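Local coordinates for protein transcription regulator (Lactobacillus plantarum WCFS1, PDB 3CLK) that probably regulates transcription as a dimer, through a two-lobed periplasmic-binding-protein-like region that is likely to bind an effector, as in LacI-family repressors, at residues Asp108-Gly113 against Tyr147-Lys152; Tyr114-Leu119 against Gly188-Ser193; Gln31-Lys36 against Thr246-Ile251; Gln24-Gly29 against Leu70-Ala75; Ala176-Gly181 against Leu201-Ser206. One frame throughout, in Å; residues are numbered along the deposited sequence.

Contact 1 (Asp108-Gly113 against Tyr147-Lys152); sequences DDEDIG and YKKALK
Glu110 and Lys149 join the first turn of helix 109-121 to helix 138-153, two neighbouring helices of the second lobe in this periplasmic-binding-protein-like fold. The charged interaction is a salt bridge, Lys149 NZ to Glu110 OE2 at 2.6 Å. The ammonium comes from the anti side of the carboxylate, 24° out of its plane, and the two side chains cross at about a right angle. The lysine chain runs out extended and then bends at its third torsion (chi3 64°), which swings NZ round to the glutamate. A water accepts from the same NZ at 2.6 Å and donates weakly to Asp111 OD1, while Tyr114 offers a cation-pi partner. A methionine in place of Lys149 would probably leave the Glu110 carboxylate without its counter-charge and the Tyr114 ring without its cation.

Close backbone packing makes up the rest. Gly113 C lies 3.8 Å from Tyr147 N, and a CB on Gly113 would be tight against that nitrogen, so glycine suits this place. Tyr147 turns its ring away, has Leu151 CG over one face, toward the rim, and gives its hydroxyl to Ile128 O.

The helix start is fixed by Asp108, a short acidic residue suited to an N-cap: Asp111 N donates to Asp108 OD1 at 3.0 Å in a nearly straight bond of 165°.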
# COMPACT_ATOMS: atom_id res chain seq x y z
N ASP B 108 6.80 20.20 6.00
CA ASP B 108 6.62 21.57 5.55
C ASP B 108 6.40 21.40 4.05
O ASP B 108 7.36 21.26 3.29
CB ASP B 108 7.88 22.38 5.81
CG ASP B 108 7.73 23.82 5.41
OD1 ASP B 108 7.09 24.09 4.37
OD2 ASP B 108 8.26 24.69 6.12
N ASP B 109 5.14 21.40 3.63
CA ASP B 109 4.82 21.21 2.22
C ASP B 109 5.51 22.18 1.29
O ASP B 109 5.99 21.78 0.23
CB ASP B 109 3.31 21.26 2.00
CG ASP B 109 2.61 20.01 2.52
OD1 ASP B 109 2.89 18.92 1.99
OD2 ASP B 109 1.80 20.13 3.45
N GLU B 110 5.58 23.45 1.66
CA GLU B 110 6.25 24.38 0.78
C GLU B 110 7.71 23.96 0.62
O GLU B 110 8.24 23.97 -0.49
CB GLU B 110 6.18 25.81 1.33
CG GLU B 110 6.70 26.82 0.31
CD GLU B 110 6.70 28.25 0.80
OE1 GLU B 110 5.69 28.69 1.39
OE2 GLU B 110 7.72 28.94 0.58
N ASP B 111 8.35 23.59 1.72
CA ASP B 111 9.75 23.18 1.65
C ASP B 111 9.91 21.88 0.86
O ASP B 111 10.97 21.63 0.29
CB ASP B 111 10.34 23.02 3.06
CG ASP B 111 11.86 22.95 3.05
OD1 ASP B 111 12.49 23.82 2.41
OD2 ASP B 111 12.43 22.04 3.67
N ILE B 112 8.86 21.06 0.82
CA ILE B 112 8.94 19.83 0.04
C ILE B 112 9.07 20.21 -1.43
O ILE B 112 9.96 19.73 -2.13
CB ILE B 112 7.69 18.93 0.21
CG1 ILE B 112 7.73 18.24 1.58
CG2 ILE B 112 7.62 17.90 -0.93
CD1 ILE B 112 6.61 17.24 1.80
N GLY B 113 8.19 21.10 -1.88
CA GLY B 113 8.22 21.54 -3.26
C GLY B 113 9.52 22.26 -3.58
O GLY B 113 10.06 22.15 -4.69
N TYR B 147 7.63 25.12 -5.20
CA TYR B 147 8.13 24.87 -6.55
C TYR B 147 8.37 26.19 -7.27
O TYR B 147 9.42 26.38 -7.90
CB TYR B 147 7.10 24.03 -7.33
CG TYR B 147 7.20 24.08 -8.85
CD1 TYR B 147 8.14 23.31 -9.55
CD2 TYR B 147 6.31 24.86 -9.59
CE1 TYR B 147 8.17 23.32 -10.96
CE2 TYR B 147 6.33 24.88 -10.97
CZ TYR B 147 7.26 24.11 -11.66
OH TYR B 147 7.24 24.13 -13.03
N LYS B 148 7.40 27.10 -7.18
CA LYS B 148 7.50 28.41 -7.84
C LYS B 148 8.58 29.29 -7.21
O LYS B 148 9.17 30.12 -7.89
CB LYS B 148 6.15 29.14 -7.80
CG LYS B 148 5.10 28.53 -8.72
CD LYS B 148 3.79 29.32 -8.69
CE LYS B 148 2.74 28.63 -9.54
NZ LYS B 148 1.45 29.37 -9.59
N LYS B 149 8.81 29.11 -5.92
CA LYS B 149 9.84 29.88 -5.23
C LYS B 149 11.21 29.42 -5.73
O LYS B 149 12.07 30.24 -6.05
CB LYS B 149 9.74 29.66 -3.71
CG LYS B 149 10.82 30.39 -2.91
CD LYS B 149 10.53 30.40 -1.42
CE LYS B 149 10.55 29.00 -0.81
NZ LYS B 149 10.33 29.03 0.67
N ALA B 150 11.40 28.10 -5.79
CA ALA B 150 12.66 27.53 -6.26
C ALA B 150 12.97 28.04 -7.66
O ALA B 150 14.11 28.39 -7.95
CB ALA B 150 12.58 26.00 -6.26
N LEU B 151 11.95 28.09 -8.50
CA LEU B 151 12.12 28.57 -9.87
C LEU B 151 12.51 30.05 -9.90
O LEU B 151 13.40 30.45 -10.65
CB LEU B 151 10.84 28.36 -10.68
CG LEU B 151 10.43 26.91 -10.95
CD1 LEU B 151 9.32 26.88 -11.99
CD2 LEU B 151 11.62 26.11 -11.44
N LYS B 152 11.82 30.85 -9.10
CA LYS B 152 12.11 32.28 -9.05
C LYS B 152 13.51 32.57 -8.54
O LYS B 152 14.20 33.45 -9.06
CB LYS B 152 11.07 33.00 -8.19
CG LYS B 152 9.72 33.13 -8.87
CD LYS B 152 9.80 34.04 -10.09
CE LYS B 152 8.49 34.07 -10.87
NZ LYS B 152 7.33 34.45 -10.02
O HOH W 1 10.77 26.80 1.87

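Contact 2 (Tyr114-Leu119 against Gly188-Ser193); sequences YQATNL and GIIAAS
The flat peptide group between Ala116 and Thr117 has the CD1 methyl of Ile190 over one of its faces, 3.7 Å from Ala116 C. That methyl is modelled too near the Thr117 hydroxyl, so its exact placement is doubtful. The Tyr114 ring is turned away from the strand. Asn118 OD1 stands 3.4 Å above one of its faces, toward the rim, the face opposite the one that takes Lys149.

The firmer apolar touch is Ala116 CB on Ile190 CG2 at 3.8 Å. Both CB atoms point across the gap, and the small alanine lets the helix come close to the strand. Helix 109-121 thereby covers one face of the mixed sheet in the second lobe, as expected of the alpha/beta/alpha layering of this fold. Strand 188-191 lies inside that sheet, bonded through its backbone to strands 128-131 and 216-219. Isoleucine, branched at CB, suits such a strand: CG2 stands anti to the backbone N, facing Ala116. The Thr117 hydroxyl is paired within its own helix with Gly113 O, a common way for threonine to satisfy its polar atom while buried.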
# COMPACT_ATOMS: atom_id res chain seq x y z
N TYR B 114 10.00 23.01 -2.60
CA TYR B 114 11.24 23.77 -2.70
C TYR B 114 12.44 22.85 -2.86
O TYR B 114 13.25 23.03 -3.77
CB TYR B 114 11.41 24.64 -1.45
CG TYR B 114 12.57 25.61 -1.51
CD1 TYR B 114 12.55 26.71 -2.37
CD2 TYR B 114 13.66 25.47 -0.65
CE1 TYR B 114 13.59 27.65 -2.37
CE2 TYR B 114 14.70 26.39 -0.64
CZ TYR B 114 14.66 27.48 -1.50
OH TYR B 114 15.69 28.39 -1.46
N GLN B 115 12.56 21.86 -1.98
CA GLN B 115 13.68 20.92 -2.05
C GLN B 115 13.65 20.02 -3.29
O GLN B 115 14.68 19.76 -3.91
CB GLN B 115 13.72 20.05 -0.79
CG GLN B 115 14.29 20.79 0.42
CD GLN B 115 14.53 19.87 1.60
OE1 GLN B 115 15.15 18.81 1.46
NE2 GLN B 115 14.06 20.27 2.76
N ALA B 116 12.46 19.55 -3.65
CA ALA B 116 12.31 18.69 -4.82
C ALA B 116 12.80 19.40 -6.08
O ALA B 116 13.54 18.84 -6.90
CB ALA B 116 10.84 18.28 -4.99
N THR B 117 12.38 20.65 -6.21
CA THR B 117 12.73 21.46 -7.37
C THR B 117 14.21 21.84 -7.39
O THR B 117 14.86 21.75 -8.44
CB THR B 117 11.86 22.73 -7.41
OG1 THR B 117 10.48 22.36 -7.31
CG2 THR B 117 12.09 23.48 -8.71
N ASN B 118 14.75 22.26 -6.25
CA ASN B 118 16.16 22.62 -6.19
C ASN B 118 17.06 21.43 -6.48
O ASN B 118 18.16 21.58 -7.01
CB ASN B 118 16.51 23.23 -4.83
CG ASN B 118 16.19 24.71 -4.75
OD1 ASN B 118 16.10 25.28 -3.67
ND2 ASN B 118 16.02 25.33 -5.91
N LEU B 119 16.59 20.23 -6.12
CA LEU B 119 17.37 19.02 -6.36
C LEU B 119 17.67 18.92 -7.87
O LEU B 119 18.79 18.59 -8.27
CB LEU B 119 16.60 17.79 -5.88
CG LEU B 119 17.36 16.45 -5.79
CD1 LEU B 119 16.58 15.47 -4.93
CD2 LEU B 119 17.58 15.89 -7.20
N GLY B 188 13.14 17.72 -16.53
CA GLY B 188 12.95 17.28 -15.16
C GLY B 188 11.49 17.42 -14.77
O GLY B 188 10.83 18.38 -15.17
N ILE B 189 10.98 16.47 -14.00
CA ILE B 189 9.60 16.51 -13.54
C ILE B 189 9.50 16.07 -12.08
O ILE B 189 10.11 15.08 -11.67
CB ILE B 189 8.70 15.59 -14.39
CG1 ILE B 189 8.65 16.10 -15.83
CG2 ILE B 189 7.28 15.54 -13.81
CD1 ILE B 189 7.92 15.16 -16.78
N ILE B 190 8.74 16.84 -11.31
CA ILE B 190 8.52 16.55 -9.90
C ILE B 190 7.15 15.88 -9.82
O ILE B 190 6.16 16.41 -10.34
CB ILE B 190 8.51 17.84 -9.07
CG1 ILE B 190 9.87 18.55 -9.21
CG2 ILE B 190 8.20 17.53 -7.61
CD1 ILE B 190 9.98 19.80 -8.42
N ALA B 191 7.10 14.72 -9.19
CA ALA B 191 5.85 13.99 -9.06
C ALA B 191 5.21 14.28 -7.71
O ALA B 191 5.89 14.31 -6.69
CB ALA B 191 6.08 12.49 -9.24
N ALA B 192 3.89 14.47 -7.73
CA ALA B 192 3.13 14.77 -6.52
C ALA B 192 3.19 13.66 -5.48
O ALA B 192 2.97 13.90 -4.30
CB ALA B 192 1.66 15.06 -6.89
N SER B 193 3.47 12.43 -5.92
CA SER B 193 3.54 11.28 -5.03
C SER B 193 4.29 10.14 -5.72
O SER B 193 4.54 10.20 -6.93
CB SER B 193 2.12 10.80 -4.68
OG SER B 193 1.54 10.09 -5.77

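Contact 3 (Gln31-Lys36 against Thr246-Ile251)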
# COMPACT_ATOMS: atom_id res chain seq x y z
N GLN B 31 1.64 2.58 16.13
CA GLN B 31 1.57 1.28 16.77
C GLN B 31 2.74 1.07 17.73
O GLN B 31 2.56 0.55 18.83
CB GLN B 31 1.55 0.17 15.71
CG GLN B 31 1.46 -1.25 16.27
CD GLN B 31 2.82 -1.80 16.67
OE1 GLN B 31 2.91 -2.87 17.28
NE2 GLN B 31 3.88 -1.08 16.31
N GLU B 32 3.93 1.50 17.33
CA GLU B 32 5.10 1.33 18.18
C GLU B 32 5.10 2.24 19.40
O GLU B 32 5.38 1.79 20.51
CB GLU B 32 6.38 1.55 17.38
CG GLU B 32 7.64 1.36 18.21
CD GLU B 32 8.87 1.13 17.36
OE1 GLU B 32 8.87 0.17 16.56
OE2 GLU B 32 9.84 1.91 17.50
N GLU B 33 4.79 3.51 19.20
CA GLU B 33 4.77 4.47 20.31
C GLU B 33 3.62 4.13 21.26
O GLU B 33 3.72 4.35 22.46
CB GLU B 33 4.61 5.89 19.77
CG GLU B 33 4.83 6.99 20.80
CD GLU B 33 6.24 6.99 21.38
OE1 GLU B 33 7.16 6.47 20.72
OE2 GLU B 33 6.41 7.51 22.50
N ALA B 34 2.55 3.58 20.71
CA ALA B 34 1.39 3.20 21.51
C ALA B 34 1.74 2.02 22.40
O ALA B 34 1.52 2.05 23.61
CB ALA B 34 0.22 2.85 20.61
N HIS B 35 2.31 0.97 21.80
CA HIS B 35 2.67 -0.22 22.55
C HIS B 35 3.88 0.03 23.45
O HIS B 35 4.34 -0.88 24.14
CB HIS B 35 2.96 -1.38 21.59
CG HIS B 35 2.67 -2.73 22.18
ND1 HIS B 35 3.43 -3.28 23.19
CD2 HIS B 35 1.69 -3.63 21.92
CE1 HIS B 35 2.93 -4.45 23.53
NE2 HIS B 35 1.87 -4.68 22.78
N LYS B 36 4.39 1.25 23.43
CA LYS B 36 5.52 1.62 24.27
C LYS B 36 4.95 2.35 25.49
O LYS B 36 5.62 2.50 26.51
CB LYS B 36 6.47 2.55 23.51
CG LYS B 36 7.73 2.90 24.28
CD LYS B 36 8.68 3.75 23.45
CE LYS B 36 9.12 3.02 22.19
NZ LYS B 36 10.04 3.84 21.36
N THR B 246 5.41 10.90 17.10
CA THR B 246 5.12 12.19 17.71
C THR B 246 3.63 12.35 18.01
O THR B 246 3.25 12.88 19.07
CB THR B 246 5.58 13.34 16.78
OG1 THR B 246 6.96 13.14 16.45
CG2 THR B 246 5.42 14.68 17.47
N GLY B 247 2.79 11.90 17.09
CA GLY B 247 1.36 12.00 17.28
C GLY B 247 0.94 11.38 18.60
O GLY B 247 0.22 11.99 19.38
N VAL B 248 1.38 10.15 18.85
CA VAL B 248 1.03 9.48 20.09
C VAL B 248 1.61 10.22 21.31
O VAL B 248 1.02 10.20 22.38
CB VAL B 248 1.53 8.02 20.10
CG1 VAL B 248 1.27 7.39 21.46
CG2 VAL B 248 0.82 7.24 19.01
N GLN B 249 2.76 10.87 21.13
CA GLN B 249 3.37 11.60 22.24
C GLN B 249 2.57 12.84 22.60
O GLN B 249 2.63 13.31 23.74
CB GLN B 249 4.82 11.97 21.90
CG GLN B 249 5.73 10.76 21.70
CD GLN B 249 7.19 11.14 21.48
OE1 GLN B 249 7.50 11.99 20.66
NE2 GLN B 249 8.08 10.49 22.22
N GLN B 250 1.82 13.39 21.64
CA GLN B 250 1.00 14.56 21.92
C GLN B 250 -0.21 14.13 22.75
O GLN B 250 -0.66 14.87 23.64
CB GLN B 250 0.54 15.23 20.62
CG GLN B 250 1.64 16.00 19.89
CD GLN B 250 2.18 17.17 20.70
OE1 GLN B 250 1.48 18.14 20.98
NE2 GLN B 250 3.45 17.08 21.08
N ILE B 251 -0.73 12.94 22.46
CA ILE B 251 -1.88 12.41 23.19
C ILE B 251 -1.43 12.08 24.61
O ILE B 251 -2.06 12.49 25.59
CB ILE B 251 -2.43 11.12 22.55
CG1 ILE B 251 -2.99 11.42 21.16
CG2 ILE B 251 -3.51 10.53 23.44
CD1 ILE B 251 -3.56 10.19 20.45
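With its CG opposite the backbone N (chi1 -169°), the Glu33 side chain sets out toward helix 240-256, and a bend at its second torsion (chi2 61°) then turns the carboxylate aside along Gln249 instead of driving it into Val248. The methylenes are left to meet the valine. Glu33 CG lies 3.5 Å from Val248 CB and 3.6 Å from Val248 CG1, so the stem of a charged residue does the work of an apolar one. Val248, branched and compact, suits the tight space between two helices: its CG1 also reaches past Glu33 to within 4.1 Å of Ala34 N, where the small alanine allows the approach.

The polar end is held loosely. Gln249, extended beyond CG, crosses the glutamate at about a right angle, and its NE2 gives OE2 a weak hydrogen bond of 3.4 Å, the amide and carboxylate planes standing 73° apart. The Gln249 CG methylene comes equally near that oxygen. Lys36 NZ, of the same segment as Glu33, adds a long salt bridge to OE1 at 4.0 Å; the lysine charge may steady the carboxylate from a distance. A glutamate fits here because it can offer carbons inward and oxygens toward the more exposed Gln249.

Helices 22-34 and 240-256 thus lie side by side over the parallel sheet of the first lobe. Val248 and Ile251 rest on Leu70 of strand 68-72, Thr246 and Gln250 touch Ile105 of strand 104-106, and Gln31 packs on Tyr45 of the second subunit.

Contact 4 (Gln24-Gly29 against Leu70-Ala75); sequences QQILDG and LLLSIA
Ile26 and Leu72 reach for each other tip to tip, the isoleucine from helix 22-34 and the leucine from strand 68-72. Their CB atoms both point across the gap, and the leading methyls, Ile26 CG2 and Leu72 CD2, stand 3.5 Å apart, tighter than carbon atoms usually pack. Ile26 presents that methyl because CG2 is opposite the backbone N, with CG1 swung beside it (chi1 -56°). The second methyl of the leucine, CD1, fits against the root of the same side chain, 3.9 Å from Ile26 CB.

Leu27 arrives differently. Its side chain sets off to the flank, then comes round at a slant to the leucine, touching Leu72 CD1 with CD2 at 3.9 Å. The forked end of Leu72 is therefore shared, one branch meeting Ile26 head-on and the other lodged between Ile26 and Leu27. Leucine suits the strand position because its two methyls serve two neighbours at once; Ile26 and Leu27, consecutive in the helix, approach it from different directions.

Around these three side chains, Leu94 of strand 91-94 touches both Ile26 and Leu72, and Ala13 of strand 11-15 meets Leu27. On the helix's outer side, Gln24 and Asp28 pack on Val18 and Tyr45 of the second subunit. A helix laid over a central parallel strand through aliphatic side chains is characteristic of the alpha/beta/alpha sandwich in the first lobe of type I periplasmic-binding-protein folds.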
# COMPACT_ATOMS: atom_id res chain seq x y z
N GLN B 24 0.25 3.31 6.24
CA GLN B 24 0.86 2.19 6.96
C GLN B 24 2.12 2.64 7.68
O GLN B 24 2.37 2.22 8.82
CB GLN B 24 1.23 1.05 6.01
CG GLN B 24 2.13 0.01 6.67
CD GLN B 24 2.72 -0.99 5.70
OE1 GLN B 24 2.00 -1.81 5.12
NE2 GLN B 24 4.04 -0.94 5.52
N GLN B 25 2.91 3.47 7.02
CA GLN B 25 4.14 3.98 7.60
C GLN B 25 3.84 4.81 8.84
O GLN B 25 4.56 4.73 9.83
CB GLN B 25 4.90 4.84 6.57
CG GLN B 25 5.46 4.03 5.41
CD GLN B 25 6.28 2.84 5.89
OE1 GLN B 25 7.29 3.00 6.57
NE2 GLN B 25 5.84 1.63 5.53
N ILE B 26 2.77 5.59 8.79
CA ILE B 26 2.39 6.39 9.95
C ILE B 26 1.85 5.45 11.02
O ILE B 26 2.19 5.58 12.20
CB ILE B 26 1.30 7.43 9.60
CG1 ILE B 26 1.77 8.32 8.45
CG2 ILE B 26 0.99 8.27 10.84
CD1 ILE B 26 0.75 9.35 8.03
N LEU B 27 1.02 4.50 10.61
CA LEU B 27 0.42 3.55 11.54
C LEU B 27 1.47 2.70 12.26
O LEU B 27 1.30 2.38 13.44
CB LEU B 27 -0.56 2.63 10.80
CG LEU B 27 -1.86 3.26 10.27
CD1 LEU B 27 -2.62 2.26 9.43
CD2 LEU B 27 -2.72 3.74 11.44
N ASP B 28 2.55 2.35 11.57
CA ASP B 28 3.60 1.56 12.21
C ASP B 28 4.21 2.39 13.34
O ASP B 28 4.47 1.87 14.42
CB ASP B 28 4.69 1.16 11.22
CG ASP B 28 4.22 0.13 10.22
OD1 ASP B 28 3.40 -0.75 10.58
OD2 ASP B 28 4.68 0.17 9.06
N GLY B 29 4.42 3.67 13.07
CA GLY B 29 4.99 4.55 14.07
C GLY B 29 4.06 4.72 15.26
O GLY B 29 4.50 4.75 16.40
N LEU B 70 -6.14 10.40 16.24
CA LEU B 70 -5.14 10.86 15.30
C LEU B 70 -5.77 10.79 13.90
O LEU B 70 -6.28 9.74 13.51
CB LEU B 70 -3.90 9.97 15.37
CG LEU B 70 -3.19 9.93 16.73
CD1 LEU B 70 -2.05 8.92 16.69
CD2 LEU B 70 -2.66 11.32 17.05
N LEU B 71 -5.74 11.89 13.17
CA LEU B 71 -6.33 11.90 11.83
C LEU B 71 -5.24 11.95 10.77
O LEU B 71 -4.58 12.97 10.59
CB LEU B 71 -7.30 13.07 11.68
CG LEU B 71 -8.47 13.05 12.68
CD1 LEU B 71 -8.06 13.78 13.95
CD2 LEU B 71 -9.69 13.70 12.07
N LEU B 72 -5.07 10.83 10.07
CA LEU B 72 -4.07 10.70 9.03
C LEU B 72 -4.49 11.33 7.72
O LEU B 72 -5.18 10.72 6.90
CB LEU B 72 -3.75 9.22 8.79
CG LEU B 72 -3.30 8.39 10.00
CD1 LEU B 72 -2.59 7.12 9.52
CD2 LEU B 72 -2.36 9.21 10.86
N SER B 73 -4.07 12.57 7.53
CA SER B 73 -4.36 13.31 6.31
C SER B 73 -5.83 13.24 5.91
O SER B 73 -6.16 12.81 4.81
CB SER B 73 -3.49 12.78 5.17
OG SER B 73 -3.50 13.68 4.08
N ILE B 74 -6.71 13.66 6.82
CA ILE B 74 -8.15 13.66 6.55
C ILE B 74 -8.63 15.11 6.52
O ILE B 74 -8.39 15.87 7.46
CB ILE B 74 -8.95 12.88 7.63
CG1 ILE B 74 -9.17 11.43 7.19
CG2 ILE B 74 -10.32 13.54 7.85
CD1 ILE B 74 -7.93 10.59 7.22
N ALA B 75 -9.32 15.48 5.44
CA ALA B 75 -9.85 16.83 5.30
C ALA B 75 -11.30 16.85 5.78
O ALA B 75 -12.23 16.60 5.01
CB ALA B 75 -9.77 17.27 3.84

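Contact 5 (Ala176-Gly181 against Leu201-Ser206); sequences AMKAFG and LNQASS
Met177, modelled as selenomethionine, meets Gln203 and Ala204 where helices 170-180 and 194-206 pack side by side on one face of the mixed sheet in the second lobe of this alpha/beta/alpha fold. The short axes come within 9.1 Å and cross at -40°.

The apolar part centres on Met177. Its CB lies 3.6 Å from Gln203 CB, and its CG, anti to the backbone N (chi1 -175°), lies by Ala204 N. The bend at chi2 (61°) then brings SE to 4.2 Å from Ala204 CB. A flexible unbranched chain suits this curved path, and the alanine keeps the helices close.

Polar residues contribute mainly carbon. Lys178 crosses Gln203 at about a right angle while its ammonium bonds to Gln175. Cut back to an alanine, Gln203 would probably leave a gap beside Met177 CG and take away the surface on which the lysine methylenes lie. Asn202 of the same helix gives ND2 to Ile228 O of the second subunit, so helix 194-206 also takes part in the dimer contact.

The lysine chain passes above the face of the Gln203 amide, with Lys178 CG 3.7 Å from Gln203 CD and Lys178 CE 3.4 Å from Gln203 NE2.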
# COMPACT_ATOMS: atom_id res chain seq x y z
N ALA B 176 -0.70 13.32 -16.92
CA ALA B 176 0.14 14.51 -16.98
C ALA B 176 1.29 14.31 -17.98
O ALA B 176 1.64 15.24 -18.71
CB ALA B 176 0.69 14.83 -15.59
N MSE B 177 1.88 13.12 -18.03
CA MSE B 177 2.99 12.89 -18.96
C MSE B 177 2.47 12.99 -20.41
O MSE B 177 3.17 13.48 -21.30
CB MSE B 177 3.66 11.53 -18.69
CG MSE B 177 4.91 11.25 -19.54
SE MSE B 177 6.38 12.52 -19.28
CE MSE B 177 6.42 13.39 -21.02
N LYS B 178 1.24 12.53 -20.64
CA LYS B 178 0.64 12.61 -21.96
C LYS B 178 0.47 14.09 -22.30
O LYS B 178 0.74 14.52 -23.42
CB LYS B 178 -0.72 11.90 -21.98
CG LYS B 178 -0.62 10.39 -21.82
CD LYS B 178 -1.99 9.74 -21.72
CE LYS B 178 -1.89 8.24 -21.45
NZ LYS B 178 -3.26 7.67 -21.28
N ALA B 179 0.04 14.87 -21.31
CA ALA B 179 -0.14 16.30 -21.47
C ALA B 179 1.19 16.96 -21.87
O ALA B 179 1.25 17.74 -22.82
CB ALA B 179 -0.67 16.91 -20.18
N PHE B 180 2.26 16.64 -21.15
CA PHE B 180 3.56 17.22 -21.48
C PHE B 180 3.92 16.86 -22.91
O PHE B 180 4.42 17.69 -23.67
CB PHE B 180 4.64 16.71 -20.53
CG PHE B 180 4.50 17.20 -19.12
CD1 PHE B 180 4.25 18.55 -18.86
CD2 PHE B 180 4.66 16.34 -18.04
CE1 PHE B 180 4.18 19.02 -17.55
CE2 PHE B 180 4.59 16.80 -16.74
CZ PHE B 180 4.35 18.14 -16.49
N GLY B 181 3.66 15.61 -23.29
CA GLY B 181 3.95 15.19 -24.65
C GLY B 181 5.24 14.43 -24.83
O GLY B 181 6.20 14.59 -24.07
N LEU B 201 6.71 7.81 -15.03
CA LEU B 201 7.80 6.93 -15.45
C LEU B 201 7.39 5.97 -16.55
O LEU B 201 8.11 5.80 -17.55
CB LEU B 201 8.30 6.13 -14.24
CG LEU B 201 9.66 5.41 -14.34
CD1 LEU B 201 9.94 4.66 -13.03
CD2 LEU B 201 9.65 4.45 -15.49
N ASN B 202 6.26 5.30 -16.35
CA ASN B 202 5.79 4.34 -17.34
C ASN B 202 5.33 5.02 -18.63
O ASN B 202 5.62 4.52 -19.71
CB ASN B 202 4.65 3.49 -16.76
CG ASN B 202 5.13 2.49 -15.72
OD1 ASN B 202 6.33 2.19 -15.63
ND2 ASN B 202 4.21 1.95 -14.93
N GLN B 203 4.64 6.16 -18.52
CA GLN B 203 4.18 6.85 -19.72
C GLN B 203 5.36 7.39 -20.51
O GLN B 203 5.37 7.34 -21.74
CB GLN B 203 3.22 8.00 -19.40
CG GLN B 203 2.63 8.65 -20.67
CD GLN B 203 1.85 7.65 -21.53
OE1 GLN B 203 1.90 7.69 -22.76
NE2 GLN B 203 1.12 6.77 -20.87
N ALA B 204 6.36 7.92 -19.80
CA ALA B 204 7.55 8.44 -20.47
C ALA B 204 8.16 7.28 -21.26
O ALA B 204 8.53 7.42 -22.42
CB ALA B 204 8.56 8.95 -19.45
N SER B 205 8.25 6.13 -20.61
CA SER B 205 8.81 4.94 -21.23
C SER B 205 8.06 4.59 -22.51
O SER B 205 8.67 4.26 -23.53
CB SER B 205 8.77 3.78 -20.24
OG SER B 205 9.34 2.62 -20.82
N SER B 206 6.73 4.67 -22.47
CA SER B 206 5.92 4.38 -23.64
C SER B 206 6.19 5.36 -24.78
O SER B 206 6.05 5.02 -25.96
CB SER B 206 4.43 4.40 -23.27
OG SER B 206 4.12 3.33 -22.38

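In the fold
The five contacts divide between the two lobes. Contacts 3 and 4 lie in the first, their centres 12 Å apart; they share helix 22-34 and meet where Val248 and Ile251 touch Leu70. Contacts 1, 2 and 5 belong to the second. Contacts 1 and 2 share helix 109-121, their centres 9 Å apart, while strand 188-191 lies between the helix of contact 2 and the helices of contact 5: Ile190 faces helix 109-121, whereas Ile189 CD1 touches Met177 SE at 3.9 Å. The centres of contacts 3 and 5 are about 41 Å apart. Contact 3 joins segments 210 residues apart, since the chain returns to the first lobe, as in related two-lobed proteins whose effectors bind between the lobes.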